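Local coordinates for methylornithine synthase PylB (Methanosarcina barkeri, PDB 3T7V), which catalyses the radical-based isomerisation of L-lysine to (3R)-3-methyl-D-ornithine in pyrrolysine biosynthesis, using a [4Fe-4S] cluster and S-adenosylmethionine, at residues A[23-26]-A[27-30]; A[89-92]-A[93-97]; A[126-129]-A[130-134]; A[194-197]-A[198-202]; A[221-224]-A[225-228]. All coordinates share one frame; numbering follows the deposited sequence.

Contact 1. Residues A[23-26]-A[27-30]; sequences LTDN and DLRT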
loop_
_atom_site.group_PDB
_atom_site.type_symbol
_atom_site.label_atom_id
_atom_site.label_comp_id
_atom_site.label_asym_id
_atom_site.label_seq_id
_atom_site.Cartn_x
_atom_site.Cartn_y
_atom_site.Cartn_z
ATOM N N LEU A 23 2.395 -10.459 20.274
ATOM C CA LEU A 23 1.292 -9.770 20.870
ATOM C C LEU A 23 0.063 -10.702 20.946
ATOM O O LEU A 23 -0.260 -11.425 19.972
ATOM C CB LEU A 23 0.993 -8.534 20.019
ATOM C CG LEU A 23 1.844 -7.308 20.363
ATOM C CD1 LEU A 23 3.348 -7.352 20.523
ATOM C CD2 LEU A 23 1.394 -6.288 19.316
ATOM N N THR A 24 -0.566 -10.752 22.122
ATOM C CA THR A 24 -1.810 -11.488 22.284
ATOM C C THR A 24 -3.021 -10.687 21.858
ATOM O O THR A 24 -2.909 -9.497 21.607
ATOM C CB THR A 24 -1.988 -11.846 23.775
ATOM O OG1 THR A 24 -2.159 -10.627 24.546
ATOM C CG2 THR A 24 -0.769 -12.606 24.301
ATOM N N ASP A 25 -4.206 -11.315 21.846
ATOM C CA ASP A 25 -5.389 -10.519 21.533
ATOM C C ASP A 25 -5.660 -9.473 22.603
ATOM O O ASP A 25 -6.151 -8.372 22.263
ATOM C CB ASP A 25 -6.654 -11.380 21.274
ATOM C CG ASP A 25 -6.523 -12.307 20.026
ATOM O OD1 ASP A 25 -5.808 -11.962 19.036
ATOM O OD2 ASP A 25 -7.134 -13.391 20.062
ATOM N N ASN A 26 -5.414 -9.797 23.876
ATOM C CA ASN A 26 -5.508 -8.738 24.938
ATOM C C ASN A 26 -4.581 -7.569 24.655
ATOM O O ASN A 26 -5.002 -6.396 24.889
ATOM C CB ASN A 26 -5.340 -9.310 26.329
ATOM C CG ASN A 26 -6.637 -9.986 26.819
ATOM O OD1 ASN A 26 -6.591 -10.669 27.757
ATOM N ND2 ASN A 26 -7.747 -9.804 26.130
ATOM N N ASP A 27 -3.336 -7.836 24.219
ATOM C CA ASP A 27 -2.389 -6.756 23.901
ATOM C C ASP A 27 -2.985 -5.927 22.746
ATOM O O ASP A 27 -2.940 -4.695 22.818
ATOM C CB ASP A 27 -1.002 -7.288 23.459
ATOM C CG ASP A 27 -0.312 -8.072 24.532
ATOM O OD1 ASP A 27 -0.609 -7.840 25.733
ATOM O OD2 ASP A 27 0.568 -8.899 24.206
ATOM N N LEU A 28 -3.522 -6.566 21.698
ATOM C CA LEU A 28 -4.151 -5.805 20.542
ATOM C C LEU A 28 -5.291 -4.987 21.051
ATOM O O LEU A 28 -5.429 -3.848 20.631
ATOM C CB LEU A 28 -4.583 -6.761 19.418
ATOM C CG LEU A 28 -3.456 -7.536 18.775
ATOM C CD1 LEU A 28 -4.021 -8.454 17.671
ATOM C CD2 LEU A 28 -2.410 -6.614 18.161
ATOM N N ARG A 29 -6.198 -5.542 21.892
ATOM C CA ARG A 29 -7.283 -4.732 22.395
ATOM C C ARG A 29 -6.806 -3.514 23.127
ATOM O O ARG A 29 -7.488 -2.485 23.097
ATOM C CB ARG A 29 -8.248 -5.534 23.307
ATOM C CG ARG A 29 -9.073 -6.528 22.535
ATOM C CD ARG A 29 -9.897 -7.367 23.528
ATOM N NE ARG A 29 -10.720 -8.340 22.784
ATOM C CZ ARG A 29 -11.922 -8.070 22.311
ATOM N NH1 ARG A 29 -12.468 -6.843 22.439
ATOM N NH2 ARG A 29 -12.646 -9.028 21.740
ATOM N N THR A 30 -5.768 -3.689 23.972
ATOM C CA THR A 30 -5.248 -2.606 24.772
ATOM C C THR A 30 -4.640 -1.532 23.874
ATOM O O THR A 30 -4.981 -0.340 23.998
ATOM C CB THR A 30 -4.245 -3.156 25.715
ATOM O OG1 THR A 30 -4.850 -4.150 26.530
ATOM C CG2 THR A 30 -3.604 -1.995 26.596
#
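Thr24 and Asp27 form a capping box at the start of helix 25-32. Thr24 is the N-cap. Its OG1 sits between the backbone N and the carbonyl carbon (chi1 65°), which turns it toward the first turn. There it accepts from Asp27 N at 3.0 Å. Asp27 returns the bond: Thr24 N donates to Asp27 OD2 at 3.0 Å. The N-H points almost straight at the oxygen (166°) but meets it from above the carboxylate plane. Asp27 OD2 also bonds Tyr21 OH, so two donors hold the carboxylate.

OG1 stands in for the missing carbonyl at Asp27 N, while the carboxylate takes the amide of the cap residue itself. The backbone ladder begins at once, with Leu28 N on Thr24 O at 3.0 Å. Helix 25-32 packs on helices 258-268 and 216-228, with Leu28 touching Met268 of the first and Ile220 of the second. One residue before the cap, Leu23 CD2 meets Leu28 CD2 at 4.0 Å. The two leucines cross at about a right angle. A turn along, Asn26 O accepts from Thr30 N at 3.0 Å and from Thr30 OG1 at 2.8 Å. These donors reach it from opposite faces of its carbonyl plane.

Contact 2. Residues A[89-92]-A[93-97]; sequences YRLT and MEEIK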
loop_
_atom_site.group_PDB
_atom_site.type_symbol
_atom_site.label_atom_id
_atom_site.label_comp_id
_atom_site.label_asym_id
_atom_site.label_seq_id
_atom_site.Cartn_x
_atom_site.Cartn_y
_atom_site.Cartn_z
ATOM N N TYR A 89 -8.513 7.729 -17.662
ATOM C CA TYR A 89 -7.466 7.741 -18.661
ATOM C C TYR A 89 -6.814 6.391 -18.776
ATOM O O TYR A 89 -6.879 5.578 -17.818
ATOM C CB TYR A 89 -6.425 8.857 -18.345
ATOM C CG TYR A 89 -5.606 8.638 -17.068
ATOM C CD1 TYR A 89 -5.925 9.286 -15.874
ATOM C CD2 TYR A 89 -4.476 7.771 -17.083
ATOM C CE1 TYR A 89 -5.169 9.109 -14.727
ATOM C CE2 TYR A 89 -3.720 7.532 -15.893
ATOM C CZ TYR A 89 -4.057 8.241 -14.765
ATOM O OH TYR A 89 -3.299 8.010 -13.630
ATOM N N ARG A 90 -6.094 6.174 -19.860
ATOM C CA ARG A 90 -5.342 4.902 -20.081
ATOM C C ARG A 90 -4.083 5.329 -20.795
ATOM O O ARG A 90 -4.130 5.816 -21.935
ATOM C CB ARG A 90 -6.177 3.952 -20.907
ATOM C CG ARG A 90 -5.471 2.628 -21.180
ATOM C CD ARG A 90 -6.319 1.708 -22.064
ATOM N NE ARG A 90 -7.631 1.347 -21.432
ATOM C CZ ARG A 90 -8.848 1.692 -21.843
ATOM N NH1 ARG A 90 -9.040 2.612 -22.862
ATOM N NH2 ARG A 90 -9.886 1.180 -21.275
ATOM N N LEU A 91 -2.946 5.284 -20.107
ATOM C CA LEU A 91 -1.664 5.796 -20.696
ATOM C C LEU A 91 -1.356 4.985 -21.951
ATOM O O LEU A 91 -1.507 3.753 -22.016
ATOM C CB LEU A 91 -0.513 5.607 -19.731
ATOM C CG LEU A 91 -0.669 6.362 -18.402
ATOM C CD1 LEU A 91 0.586 6.112 -17.589
ATOM C CD2 LEU A 91 -0.904 7.892 -18.637
ATOM N N THR A 92 -0.922 5.719 -23.017
ATOM C CA THR A 92 -0.435 5.031 -24.179
ATOM C C THR A 92 1.024 4.513 -23.942
ATOM O O THR A 92 1.653 4.942 -22.965
ATOM C CB THR A 92 -0.355 6.006 -25.393
ATOM O OG1 THR A 92 0.596 7.024 -25.048
ATOM C CG2 THR A 92 -1.715 6.563 -25.706
ATOM N N MET A 93 1.528 3.665 -24.856
ATOM C CA MET A 93 2.893 3.205 -24.726
ATOM C C MET A 93 3.860 4.361 -24.705
ATOM O O MET A 93 4.847 4.327 -23.948
ATOM C CB MET A 93 3.222 2.235 -25.882
ATOM C CG MET A 93 4.558 1.530 -25.684
ATOM S SD MET A 93 4.641 0.717 -24.032
ATOM C CE MET A 93 2.975 0.075 -23.691
ATOM N N GLU A 94 3.652 5.405 -25.571
ATOM C CA GLU A 94 4.554 6.521 -25.544
ATOM C C GLU A 94 4.557 7.269 -24.201
ATOM O O GLU A 94 5.596 7.688 -23.682
ATOM C CB GLU A 94 4.214 7.504 -26.680
ATOM C CG GLU A 94 4.590 6.987 -28.062
ATOM C CD GLU A 94 3.638 5.929 -28.627
ATOM O OE1 GLU A 94 2.509 5.534 -28.096
ATOM O OE2 GLU A 94 4.041 5.436 -29.730
ATOM N N GLU A 95 3.351 7.417 -23.605
ATOM C CA GLU A 95 3.268 8.074 -22.293
ATOM C C GLU A 95 3.925 7.212 -21.212
ATOM O O GLU A 95 4.575 7.784 -20.291
ATOM C CB GLU A 95 1.774 8.231 -21.890
ATOM C CG GLU A 95 1.067 9.361 -22.680
ATOM C CD GLU A 95 -0.424 9.577 -22.303
ATOM O OE1 GLU A 95 -1.197 8.642 -22.533
ATOM O OE2 GLU A 95 -0.808 10.699 -21.809
ATOM N N ILE A 96 3.846 5.876 -21.320
ATOM C CA ILE A 96 4.517 5.017 -20.329
ATOM C C ILE A 96 6.034 5.150 -20.479
ATOM O O ILE A 96 6.720 5.283 -19.486
ATOM C CB ILE A 96 4.051 3.551 -20.521
ATOM C CG1 ILE A 96 2.552 3.468 -20.129
ATOM C CG2 ILE A 96 4.966 2.580 -19.719
ATOM C CD1 ILE A 96 1.765 2.257 -20.590
ATOM N N LYS A 97 6.517 5.158 -21.703
ATOM C CA LYS A 97 7.957 5.282 -21.891
ATOM C C LYS A 97 8.459 6.670 -21.437
ATOM O O LYS A 97 9.509 6.747 -20.763
ATOM C CB LYS A 97 8.339 5.030 -23.376
ATOM C CG LYS A 97 8.283 3.551 -23.707
ATOM C CD LYS A 97 8.651 3.342 -25.156
ATOM C CE LYS A 97 8.566 1.856 -25.501
ATOM N NZ LYS A 97 8.577 1.647 -26.960
#
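Thr92 and Glu95 make a capping box where the loop after strand 58-68 enters helix 93-103. This helix belongs to the TIM-barrel-type radical SAM core.

The hydrogen bonds run both ways. Thr92 OG1 accepts from Glu95 N at 3.1 Å. Its chi1 of 63° tucks the oxygen over the backbone, facing the first turn. In return Thr92 N donates to Glu95 OE1 at 3.0 Å, and the bond is nearly straight (167°). The donor comes in on the anti lone pair of Glu95 OE1, on the side remote from OE2. The Glu95 chain runs extended beyond CG, which carries the carboxylate back past the helix start. A further bond from Thr92 OG1 to Glu95 OE1 is weak. Ile96 N donates to Thr92 O at 2.9 Å, a regular helical bond back to the cap.

The apolar contacts lie beside the box. Leu91 is buried, and its side chain crosses that of Glu95 at about a right angle. It also touches Phe67 of strand 58-68, so the chain before the cap packs on the barrel. Ile96 reaches Leu131 and Val135 of helix 126-139. Leu91 CB meets Ile96 CG1 at 3.8 Å; that CG1 also rests 3.3 Å from Thr92 O.

Contact 3. Residues A[126-129]-A[130-134]; sequences NRFV and ELVQI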
loop_
_atom_site.group_PDB
_atom_site.type_symbol
_atom_site.label_atom_id
_atom_site.label_comp_id
_atom_site.label_asym_id
_atom_site.label_seq_id
_atom_site.Cartn_x
_atom_site.Cartn_y
_atom_site.Cartn_z
ATOM N N ASN A 126 -2.339 -10.464 -22.444
ATOM C CA ASN A 126 -1.007 -10.302 -22.992
ATOM C C ASN A 126 -0.652 -8.796 -23.131
ATOM O O ASN A 126 0.521 -8.408 -23.142
ATOM C CB ASN A 126 -0.898 -10.992 -24.327
ATOM C CG ASN A 126 -0.949 -12.467 -24.175
ATOM O OD1 ASN A 126 -0.391 -13.027 -23.222
ATOM N ND2 ASN A 126 -1.646 -13.112 -25.071
ATOM N N ARG A 127 -1.674 -7.936 -23.189
ATOM C CA ARG A 127 -1.375 -6.498 -23.252
ATOM C C ARG A 127 -0.756 -6.020 -21.918
ATOM O O ARG A 127 0.110 -5.160 -21.922
ATOM C CB ARG A 127 -2.702 -5.728 -23.397
ATOM C CG ARG A 127 -3.352 -5.923 -24.748
ATOM C CD ARG A 127 -4.857 -5.480 -24.773
ATOM N NE ARG A 127 -5.362 -5.630 -26.141
ATOM C CZ ARG A 127 -6.640 -5.600 -26.415
ATOM N NH1 ARG A 127 -7.556 -5.480 -25.480
ATOM N NH2 ARG A 127 -7.037 -5.637 -27.698
ATOM N N PHE A 128 -1.201 -6.613 -20.794
ATOM C CA PHE A 128 -0.616 -6.240 -19.503
ATOM C C PHE A 128 0.779 -6.851 -19.393
ATOM O O PHE A 128 1.690 -6.208 -18.845
ATOM C CB PHE A 128 -1.545 -6.746 -18.395
ATOM C CG PHE A 128 -0.955 -6.537 -17.039
ATOM C CD1 PHE A 128 -0.704 -5.253 -16.536
ATOM C CD2 PHE A 128 -0.541 -7.658 -16.305
ATOM C CE1 PHE A 128 -0.099 -5.019 -15.254
ATOM C CE2 PHE A 128 0.026 -7.442 -15.051
ATOM C CZ PHE A 128 0.269 -6.144 -14.527
ATOM N N VAL A 129 0.937 -8.106 -19.788
ATOM C CA VAL A 129 2.268 -8.781 -19.736
ATOM C C VAL A 129 3.264 -7.958 -20.575
ATOM O O VAL A 129 4.420 -7.759 -20.123
ATOM C CB VAL A 129 2.137 -10.236 -20.264
ATOM C CG1 VAL A 129 3.544 -10.880 -20.270
ATOM C CG2 VAL A 129 1.183 -11.027 -19.326
ATOM N N GLU A 130 2.847 -7.422 -21.726
ATOM C CA GLU A 130 3.786 -6.648 -22.552
ATOM C C GLU A 130 4.120 -5.338 -21.855
ATOM O O GLU A 130 5.262 -4.843 -21.946
ATOM C CB GLU A 130 3.134 -6.385 -23.958
ATOM C CG GLU A 130 4.037 -5.637 -24.974
ATOM C CD GLU A 130 3.532 -5.736 -26.426
ATOM O OE1 GLU A 130 4.083 -5.016 -27.296
ATOM O OE2 GLU A 130 2.596 -6.534 -26.704
ATOM N N LEU A 131 3.128 -4.759 -21.178
ATOM C CA LEU A 131 3.399 -3.520 -20.394
ATOM C C LEU A 131 4.457 -3.820 -19.287
ATOM O O LEU A 131 5.447 -3.041 -19.094
ATOM C CB LEU A 131 2.092 -2.922 -19.781
ATOM C CG LEU A 131 2.267 -1.604 -19.038
ATOM C CD1 LEU A 131 0.821 -1.039 -18.961
ATOM C CD2 LEU A 131 2.796 -1.871 -17.683
ATOM N N VAL A 132 4.312 -4.886 -18.542
ATOM C CA VAL A 132 5.352 -5.178 -17.558
ATOM C C VAL A 132 6.724 -5.397 -18.197
ATOM O O VAL A 132 7.728 -4.861 -17.687
ATOM C CB VAL A 132 4.935 -6.469 -16.772
ATOM C CG1 VAL A 132 6.053 -6.918 -15.812
ATOM C CG2 VAL A 132 3.650 -6.208 -15.956
ATOM N N GLN A 133 6.763 -6.081 -19.342
ATOM C CA GLN A 133 8.043 -6.327 -20.022
ATOM C C GLN A 133 8.673 -4.986 -20.399
ATOM O O GLN A 133 9.871 -4.796 -20.203
ATOM C CB GLN A 133 7.783 -7.161 -21.267
ATOM C CG GLN A 133 9.081 -7.398 -22.085
ATOM C CD GLN A 133 8.853 -8.193 -23.347
ATOM O OE1 GLN A 133 7.836 -8.795 -23.526
ATOM N NE2 GLN A 133 9.787 -8.124 -24.271
ATOM N N ILE A 134 7.917 -4.045 -20.955
ATOM C CA ILE A 134 8.467 -2.756 -21.382
ATOM C C ILE A 134 8.961 -1.981 -20.233
ATOM O O ILE A 134 10.072 -1.406 -20.297
ATOM C CB ILE A 134 7.431 -1.960 -22.237
ATOM C CG1 ILE A 134 7.285 -2.648 -23.601
ATOM C CG2 ILE A 134 7.854 -0.502 -22.387
ATOM C CD1 ILE A 134 6.057 -2.237 -24.351
#
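Val132 CG2 lies over one face of the Phe128 ring, one helical turn further along helix 126-139. This is a CH-pi contact. The methyl is 4.0 Å from the centroid of the Phe128 ring and 23° off the ring normal, offset toward the rim. Its nearest ring atom is Phe128 CZ, at 3.7 Å.

Torsions explain the meeting. Phe128 CG is anti to the backbone N (chi1 174°), beside the carbonyl carbon, and this carries the ring forward along the helix, over the next turn. Val132 CG2 is anti to its own carbonyl carbon and points back to meet it. The same methyl also rests 3.5 Å from Phe128 O.

The backbone sets the spacing of this pair. Val132 N donates to Phe128 O at 3.0 Å, with an angle of 165°. Bonds of the same alpha-helical kind join Glu130 N to Asn126 O (2.9 Å) and Gln133 N to Val129 O (3.0 Å).

Further out, Phe128 also packs on Pro147 and Met150, and the Arg127 guanidinium is held by Glu123 and the carbonyl of Tyr120. The helix lies on the outside of the barrel between two others. Phe128 and Val129 face Thr154 of helix 152-160, while Leu131 and Ile134 face helix 93-103. Tyr121 of helix 119-123 touches both Phe128 and Leu131.

Contact 4. Residues A[194-197]-A[198-202]; sequences RRFA and KQQGY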
loop_
_atom_site.group_PDB
_atom_site.type_symbol
_atom_site.label_atom_id
_atom_site.label_comp_id
_atom_site.label_asym_id
_atom_site.label_seq_id
_atom_site.Cartn_x
_atom_site.Cartn_y
_atom_site.Cartn_z
ATOM N N ARG A 194 -2.998 -14.387 -4.000
ATOM C CA ARG A 194 -1.726 -14.084 -3.329
ATOM C C ARG A 194 -0.954 -15.368 -3.072
ATOM O O ARG A 194 0.267 -15.345 -3.190
ATOM C CB ARG A 194 -1.990 -13.300 -2.045
ATOM C CG ARG A 194 -2.455 -11.860 -2.323
ATOM C CD ARG A 194 -2.407 -10.999 -1.021
ATOM N NE ARG A 194 -3.201 -11.581 0.040
ATOM C CZ ARG A 194 -4.502 -11.427 0.248
ATOM N NH1 ARG A 194 -4.995 -12.219 1.226
ATOM N NH2 ARG A 194 -5.268 -10.511 -0.407
ATOM N N ARG A 195 -1.632 -16.461 -2.742
ATOM C CA ARG A 195 -0.933 -17.708 -2.517
ATOM C C ARG A 195 -0.285 -18.238 -3.785
ATOM O O ARG A 195 0.889 -18.678 -3.773
ATOM C CB ARG A 195 -1.940 -18.727 -1.978
ATOM C CG ARG A 195 -2.238 -18.391 -0.513
ATOM C CD ARG A 195 -3.204 -19.364 0.196
ATOM N NE ARG A 195 -2.876 -20.754 -0.209
ATOM C CZ ARG A 195 -3.504 -21.461 -1.169
ATOM N NH1 ARG A 195 -4.570 -20.937 -1.806
ATOM N NH2 ARG A 195 -3.122 -22.680 -1.443
ATOM N N PHE A 196 -1.014 -18.142 -4.905
ATOM C CA PHE A 196 -0.485 -18.597 -6.196
ATOM C C PHE A 196 0.753 -17.748 -6.550
ATOM O O PHE A 196 1.764 -18.252 -7.028
ATOM C CB PHE A 196 -1.556 -18.492 -7.300
ATOM C CG PHE A 196 -1.036 -18.950 -8.651
ATOM C CD1 PHE A 196 -1.019 -20.309 -8.942
ATOM C CD2 PHE A 196 -0.522 -18.045 -9.545
ATOM C CE1 PHE A 196 -0.513 -20.750 -10.194
ATOM C CE2 PHE A 196 -0.007 -18.440 -10.791
ATOM C CZ PHE A 196 0.008 -19.804 -11.088
ATOM N N ALA A 197 0.632 -16.422 -6.342
ATOM C CA ALA A 197 1.743 -15.544 -6.680
ATOM C C ALA A 197 2.970 -15.901 -5.827
ATOM O O ALA A 197 4.104 -15.976 -6.406
ATOM C CB ALA A 197 1.332 -14.067 -6.418
ATOM N N LYS A 198 2.797 -16.168 -4.513
ATOM C CA LYS A 198 3.979 -16.527 -3.657
ATOM C C LYS A 198 4.606 -17.829 -4.256
ATOM O O LYS A 198 5.837 -17.967 -4.312
ATOM C CB LYS A 198 3.545 -16.752 -2.236
ATOM C CG LYS A 198 3.367 -15.453 -1.510
ATOM C CD LYS A 198 4.626 -15.165 -0.659
ATOM C CE LYS A 198 4.362 -15.432 0.814
ATOM N NZ LYS A 198 5.580 -15.145 1.615
ATOM N N GLN A 199 3.774 -18.768 -4.741
ATOM C CA GLN A 199 4.355 -20.006 -5.305
ATOM C C GLN A 199 5.187 -19.747 -6.545
ATOM O O GLN A 199 6.125 -20.519 -6.885
ATOM C CB GLN A 199 3.208 -20.969 -5.648
ATOM C CG GLN A 199 2.601 -21.517 -4.386
ATOM C CD GLN A 199 1.281 -22.224 -4.586
ATOM O OE1 GLN A 199 0.712 -22.762 -3.625
ATOM N NE2 GLN A 199 0.829 -22.315 -5.827
ATOM N N GLN A 200 4.826 -18.724 -7.338
ATOM C CA GLN A 200 5.602 -18.356 -8.521
ATOM C C GLN A 200 6.820 -17.493 -8.245
ATOM O O GLN A 200 7.597 -17.166 -9.132
ATOM C CB GLN A 200 4.687 -17.601 -9.473
ATOM C CG GLN A 200 3.628 -18.457 -10.147
ATOM C CD GLN A 200 4.226 -19.575 -11.022
ATOM O OE1 GLN A 200 5.237 -19.405 -11.708
ATOM N NE2 GLN A 200 3.503 -20.684 -11.096
ATOM N N GLY A 201 6.963 -17.158 -6.973
ATOM C CA GLY A 201 8.124 -16.390 -6.536
ATOM C C GLY A 201 7.901 -14.929 -6.157
ATOM O O GLY A 201 8.847 -14.245 -5.723
ATOM N N TYR A 202 6.674 -14.447 -6.367
ATOM C CA TYR A 202 6.407 -13.057 -5.943
ATOM C C TYR A 202 6.523 -12.855 -4.446
ATOM O O TYR A 202 6.223 -13.761 -3.657
ATOM C CB TYR A 202 4.929 -12.700 -6.280
ATOM C CG TYR A 202 4.570 -12.470 -7.697
ATOM C CD1 TYR A 202 4.544 -11.137 -8.192
ATOM C CD2 TYR A 202 4.156 -13.510 -8.539
ATOM C CE1 TYR A 202 4.103 -10.866 -9.451
ATOM C CE2 TYR A 202 3.703 -13.215 -9.819
ATOM C CZ TYR A 202 3.701 -11.924 -10.264
ATOM O OH TYR A 202 3.219 -11.674 -11.505
HETATM O O HOH W 1 2.177 -20.950 -8.762
#
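Ala197 and Tyr202 meet at the C-terminal end of helix 187-200, where Gly201 closes the helix with a Schellman motif. Gly201 has positive phi (108°), which turns the chain toward strand 203-210 of the barrel. Two bonds run back into the last turn: Tyr202 N to Ala197 O and Gly201 N to Lys198 O, both at 3.0 Å.

The tight part lies on the barrel side. Tyr202 N meets Ala197 O from above the carbonyl plane. Gln200 N bonds chiefly to Phe196 O and only weakly to Ala197 O. The Tyr202 ring brings its edge to this last carbonyl, with CD2 3.3 Å from Ala197 O. Tyr202 CD2 also packs on Ala197 CB at 3.6 Å. Both side chains touch Leu166 of strand 163-167, and Tyr202 OH bonds the carbonyl of Leu155, which fixes the far end of the ring.

The other side is looser and partly open to solvent. The Phe196 ring crosses the Gln200 side chain at a slant. The Gln200 chain bends at chi2 and brings NE2 to 3.6 Å from Phe196 CZ. Ring and amide planes are 34° apart, an oblique approach rather than a stack. One water sits over a face of the Phe196 ring. It accepts from Gln200 NE2 at 2.7 Å and donates to Phe196 O at 3.2 Å.

Contact 5. Residues A[221-224]-A[225-228]; sequences LSLR and GMST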
loop_
_atom_site.group_PDB
_atom_site.type_symbol
_atom_site.label_atom_id
_atom_site.label_comp_id
_atom_site.label_asym_id
_atom_site.label_seq_id
_atom_site.Cartn_x
_atom_site.Cartn_y
_atom_site.Cartn_z
ATOM N N LEU A 221 -9.584 -9.141 13.786
ATOM C CA LEU A 221 -9.833 -10.227 12.826
ATOM C C LEU A 221 -8.982 -9.949 11.572
ATOM O O LEU A 221 -8.333 -10.853 11.052
ATOM C CB LEU A 221 -11.291 -10.270 12.395
ATOM C CG LEU A 221 -12.435 -10.832 13.243
ATOM C CD1 LEU A 221 -13.759 -10.778 12.445
ATOM C CD2 LEU A 221 -12.032 -12.283 13.517
ATOM N N SER A 222 -8.889 -8.691 11.184
ATOM C CA SER A 222 -8.108 -8.374 9.972
ATOM C C SER A 222 -6.621 -8.456 10.178
ATOM O O SER A 222 -5.899 -8.962 9.306
ATOM C CB SER A 222 -8.476 -7.004 9.465
ATOM O OG SER A 222 -9.814 -7.056 9.007
ATOM N N LEU A 223 -6.148 -8.023 11.344
ATOM C CA LEU A 223 -4.707 -8.185 11.637
ATOM C C LEU A 223 -4.295 -9.684 11.700
ATOM O O LEU A 223 -3.249 -10.079 11.135
ATOM C CB LEU A 223 -4.316 -7.512 12.984
ATOM C CG LEU A 223 -4.470 -5.959 12.891
ATOM C CD1 LEU A 223 -4.433 -5.364 14.320
ATOM C CD2 LEU A 223 -3.314 -5.320 12.098
ATOM N N ARG A 224 -5.113 -10.512 12.369
ATOM C CA ARG A 224 -4.811 -11.910 12.464
ATOM C C ARG A 224 -4.941 -12.547 11.064
ATOM O O ARG A 224 -4.136 -13.415 10.697
ATOM C CB ARG A 224 -5.745 -12.609 13.467
ATOM C CG ARG A 224 -5.548 -12.154 14.902
ATOM C CD ARG A 224 -4.175 -12.578 15.336
ATOM N NE ARG A 224 -4.063 -12.292 16.778
ATOM C CZ ARG A 224 -2.897 -12.057 17.382
ATOM N NH1 ARG A 224 -1.778 -12.091 16.684
ATOM N NH2 ARG A 224 -2.871 -11.761 18.685
ATOM N N GLY A 225 -5.918 -12.112 10.243
ATOM C CA GLY A 225 -6.150 -12.665 8.866
ATOM C C GLY A 225 -4.946 -12.376 8.015
ATOM O O GLY A 225 -4.489 -13.283 7.258
ATOM N N MET A 226 -4.431 -11.169 8.126
ATOM C CA MET A 226 -3.197 -10.778 7.340
ATOM C C MET A 226 -2.008 -11.612 7.723
ATOM O O MET A 226 -1.217 -11.915 6.836
ATOM C CB MET A 226 -2.781 -9.247 7.439
ATOM C CG MET A 226 -3.636 -8.327 6.574
ATOM S SD MET A 226 -2.836 -6.713 6.157
ATOM C CE MET A 226 -2.749 -6.515 7.898
ATOM N N SER A 227 -1.864 -11.987 8.971
ATOM C CA SER A 227 -0.687 -12.685 9.428
ATOM C C SER A 227 -0.705 -14.130 8.936
ATOM O O SER A 227 0.356 -14.695 8.713
ATOM C CB SER A 227 -0.579 -12.631 10.949
ATOM O OG SER A 227 -1.587 -13.410 11.520
ATOM N N THR A 228 -1.882 -14.744 8.764
ATOM C CA THR A 228 -1.994 -16.153 8.435
ATOM C C THR A 228 -1.237 -16.525 7.170
ATOM O O THR A 228 -0.611 -17.562 7.141
ATOM C CB THR A 228 -3.442 -16.488 8.207
ATOM O OG1 THR A 228 -4.058 -16.432 9.482
ATOM C CG2 THR A 228 -3.565 -17.899 7.632
HETATM O O HOH W 2 -1.194 -13.516 14.209
#
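With chi1 at 69°, Ser227 OG folds back along the helix to 2.7 Å from Arg224 O. The Arg224 side chain bends at chi2 (-65°), and its guanidinium comes round toward the same serine. A water joins the two groups. It accepts from Arg224 NH1 at 2.9 Å and donates to Ser227 OG at 2.7 Å. The other guanidinium nitrogens are taken by the N-terminal region: NE forms a salt bridge with Asp25, and NH2 bonds the carbonyl of Leu23. These partners and the water fix the rotation of the group.

The backbone bonds lengthen along this last part of helix 216-228. Gly225 N to Leu221 O is 2.8 Å, Ser227 N to Leu223 O is 3.2 Å, and Thr228 N to Arg224 O is 3.3 Å. On the buried side, Leu223 CD2 and Met226 CE are 4.4 Å apart, a light contact.

The helix is the crossover of the beta-alpha-beta unit that joins strand 203-210 to strand 233-238. Leu223 and Met226 pack inward on Ile208 of the first strand, and both also touch Leu265 of the adjacent helix 258-268.

How the contacts relate
The contacts follow one another along the chain and form two touching pairs with contact 4 between them. Contacts 1 and 5 have centres 13 Å apart and share a salt bridge. Contacts 2 and 3, with centres 12 Å apart, also meet through Lys97 CE and Ile134 CG2 at 4.0 Å. Contact 1 lies across the chain's centre from contacts 2 and 3, with 47 Å between the centres of contacts 1 and 2. Contact 4 touches neither pair, but its nearest atoms are about 6 Å from contacts 3 and 5. The side chains of Phe128, Arg194 and Met226 lie about 10, 9 and 10 Å from bound S-adenosylmethionine, whereas contact 1 is away from the annotated sites.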